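Local structure of CrataBL (Crataeva tapia, 4IHZ) at residues V6-L11 with V51-Q56. The protein binds glucose and N-acetylglucosamine as a lectin and inhibits factor Xa and, more weakly, trypsin. Numbering follows the deposited sequence.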
loop_
_atom_site.group_PDB
_atom_site.type_symbol
_atom_site.label_atom_id
_atom_site.label_comp_id
_atom_site.label_asym_id
_atom_site.label_seq_id
_atom_site.Cartn_x
_atom_site.Cartn_y
_atom_site.Cartn_z
ATOM N N VAL A 6 -4.359 -2.015 17.900
ATOM C CA VAL A 6 -5.759 -2.296 18.187
ATOM C C VAL A 6 -6.569 -1.325 17.309
ATOM O O VAL A 6 -6.266 -0.141 17.245
ATOM C CB VAL A 6 -6.089 -2.030 19.676
ATOM C CG1 VAL A 6 -7.630 -2.052 19.934
ATOM C CG2 VAL A 6 -5.382 -3.070 20.541
ATOM N N PRO A 7 -7.602 -1.827 16.617
ATOM C CA PRO A 7 -8.333 -0.960 15.704
ATOM C C PRO A 7 -9.322 -0.060 16.444
ATOM O O PRO A 7 -9.998 -0.495 17.377
ATOM C CB PRO A 7 -9.122 -1.932 14.829
ATOM C CG PRO A 7 -9.284 -3.170 15.698
ATOM C CD PRO A 7 -7.983 -3.233 16.505
ATOM N N TYR A 8 -9.394 1.184 15.998
ATOM C CA TYR A 8 -10.339 2.179 16.536
ATOM C C TYR A 8 -11.082 2.872 15.437
ATOM O O TYR A 8 -10.518 3.153 14.407
ATOM C CB TYR A 8 -9.596 3.268 17.324
ATOM C CG TYR A 8 -9.001 2.730 18.596
ATOM C CD1 TYR A 8 -9.716 2.752 19.789
ATOM C CD2 TYR A 8 -7.710 2.226 18.602
ATOM C CE1 TYR A 8 -9.151 2.223 20.961
ATOM C CE2 TYR A 8 -7.147 1.682 19.756
ATOM C CZ TYR A 8 -7.861 1.728 20.931
ATOM O OH TYR A 8 -7.303 1.175 22.072
ATOM N N TYR A 9 -12.360 3.145 15.662
ATOM C CA TYR A 9 -13.061 4.109 14.819
ATOM C C TYR A 9 -12.827 5.523 15.286
ATOM O O TYR A 9 -13.001 5.832 16.478
ATOM C CB TYR A 9 -14.555 3.827 14.866
ATOM C CG TYR A 9 -14.966 2.502 14.309
ATOM C CD1 TYR A 9 -15.084 2.329 12.930
ATOM C CD2 TYR A 9 -15.219 1.421 15.148
ATOM C CE1 TYR A 9 -15.487 1.103 12.415
ATOM C CE2 TYR A 9 -15.609 0.178 14.639
ATOM C CZ TYR A 9 -15.724 0.047 13.264
ATOM O OH TYR A 9 -16.134 -1.125 12.707
ATOM N N ILE A 10 -12.433 6.396 14.362
ATOM C CA ILE A 10 -12.331 7.830 14.632
ATOM C C ILE A 10 -13.711 8.439 14.411
ATOM O O ILE A 10 -14.312 8.306 13.338
ATOM C CB ILE A 10 -11.307 8.504 13.688
ATOM C CG1 ILE A 10 -9.916 7.883 13.883
ATOM C CG2 ILE A 10 -11.331 10.055 13.950
ATOM C CD1 ILE A 10 -8.954 8.285 12.764
ATOM N N LEU A 11 -14.245 9.090 15.442
ATOM C CA LEU A 11 -15.586 9.653 15.329
ATOM C C LEU A 11 -15.566 11.086 15.817
ATOM O O LEU A 11 -14.828 11.391 16.754
ATOM C CB LEU A 11 -16.563 8.836 16.183
ATOM C CG LEU A 11 -16.789 7.433 15.595
ATOM C CD1 LEU A 11 -17.272 6.527 16.678
ATOM C CD2 LEU A 11 -17.841 7.526 14.456
ATOM N N VAL A 51 -9.097 2.332 12.166
ATOM C CA VAL A 51 -7.683 2.600 11.917
ATOM C C VAL A 51 -6.830 1.936 13.010
ATOM O O VAL A 51 -7.341 1.624 14.078
ATOM C CB VAL A 51 -7.375 4.099 11.840
ATOM C CG1 VAL A 51 -8.181 4.827 10.718
ATOM C CG2 VAL A 51 -7.566 4.795 13.194
ATOM N N ILE A 52 -5.517 1.829 12.754
ATOM C CA ILE A 52 -4.581 1.350 13.729
ATOM C C ILE A 52 -3.506 2.433 13.859
ATOM O O ILE A 52 -3.063 3.010 12.842
ATOM C CB ILE A 52 -3.975 -0.018 13.276
ATOM C CG1 ILE A 52 -5.016 -1.122 13.521
ATOM C CG2 ILE A 52 -2.701 -0.303 14.072
ATOM C CD1 ILE A 52 -4.612 -2.454 13.006
ATOM N N PHE A 53 -3.109 2.712 15.097
ATOM C CA PHE A 53 -2.050 3.682 15.396
ATOM C C PHE A 53 -0.768 2.962 15.707
ATOM O O PHE A 53 -0.765 1.984 16.492
ATOM C CB PHE A 53 -2.467 4.493 16.630
ATOM C CG PHE A 53 -3.726 5.256 16.431
ATOM C CD1 PHE A 53 -3.735 6.353 15.593
ATOM C CD2 PHE A 53 -4.907 4.875 17.067
ATOM C CE1 PHE A 53 -4.891 7.069 15.381
ATOM C CE2 PHE A 53 -6.089 5.594 16.859
ATOM C CZ PHE A 53 -6.077 6.692 16.017
ATOM N N THR A 54 0.303 3.390 15.048
ATOM C CA THR A 54 1.623 2.811 15.297
ATOM C C THR A 54 2.534 3.929 15.747
ATOM O O THR A 54 2.959 4.755 14.926
ATOM C CB THR A 54 2.204 2.153 14.022
ATOM O OG1 THR A 54 1.277 1.184 13.515
ATOM C CG2 THR A 54 3.515 1.443 14.367
ATOM N N PRO A 55 2.843 3.975 17.064
ATOM C CA PRO A 55 3.777 5.014 17.526
ATOM C C PRO A 55 5.176 4.849 16.913
ATOM O O PRO A 55 5.584 3.740 16.546
ATOM C CB PRO A 55 3.879 4.764 19.034
ATOM C CG PRO A 55 2.713 3.885 19.398
ATOM C CD PRO A 55 2.434 3.062 18.156
ATOM N N GLN A 56 5.893 5.957 16.829
ATOM C CA GLN A 56 7.253 5.964 16.319
ATOM C C GLN A 56 8.187 5.022 17.115
ATOM O O GLN A 56 9.072 4.383 16.545
ATOM C CB GLN A 56 7.769 7.390 16.263
ATOM C CG GLN A 56 9.202 7.487 15.738
ATOM C CD GLN A 56 9.550 8.892 15.358
ATOM O OE1 GLN A 56 9.168 9.855 16.044
ATOM N NE2 GLN A 56 10.287 9.028 14.263
HETATM O O HOH W 1 -4.129 1.403 17.424
#
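Tyr8 and Val51 hold each other through a pair of backbone hydrogen bonds, Tyr8 N to Val51 O and Val51 N to Tyr8 O, each 2.8 Å long and nearly straight. Together they make one antiparallel hydrogen-bonded bridge and no more. Val51 O also takes a CA-H...O contact from Pro7 CA at 3.2 Å, so this carbonyl accepts one hydrogen bond and a second, weaker contact. The tight part lies beside the bridge, where Ile10 reaches back to Val51. With CG1 of Ile10 anti to its own carbonyl carbon (chi1 -60°) and the chain running on extended, CD1 ends 3.8 Å from Val51 CG2, the two side chains crossing at about a right angle. Val51 and Ile10 are buried, and Val51 also packs on Ile71 and Trp86. In this beta-trefoil, probably of the Kunitz-type inhibitor family, the bridge ties together two strand pairs, bringing the first and last strands of the chain, 8-12 and 158-162, up against the antiparallel pair 52-55 and 69-72. Tyr8 and Phe53 continue the buried side: Tyr8 CD2 comes to the edge of the Phe53 ring, 4.1 Å from CE2, while the Tyr8 hydroxyl is tied to Leu3 N. Toward Val6 the backbones part, and a water fills the place of a direct bond. It donates to Val6 O at 2.6 Å, accepts from Phe53 N at 2.9 Å, and sits in the plane of the Tyr8 ring at its edge. Packing is thinner here: Val6 CB points away from 51-56, and its side chain touches Arg162. On the other face, partly exposed Pro7 meets Ile52, whose CG1 lies 4.0 Å from Pro7 CA and is looser against the ring, 4.4 Å from Pro7 CB.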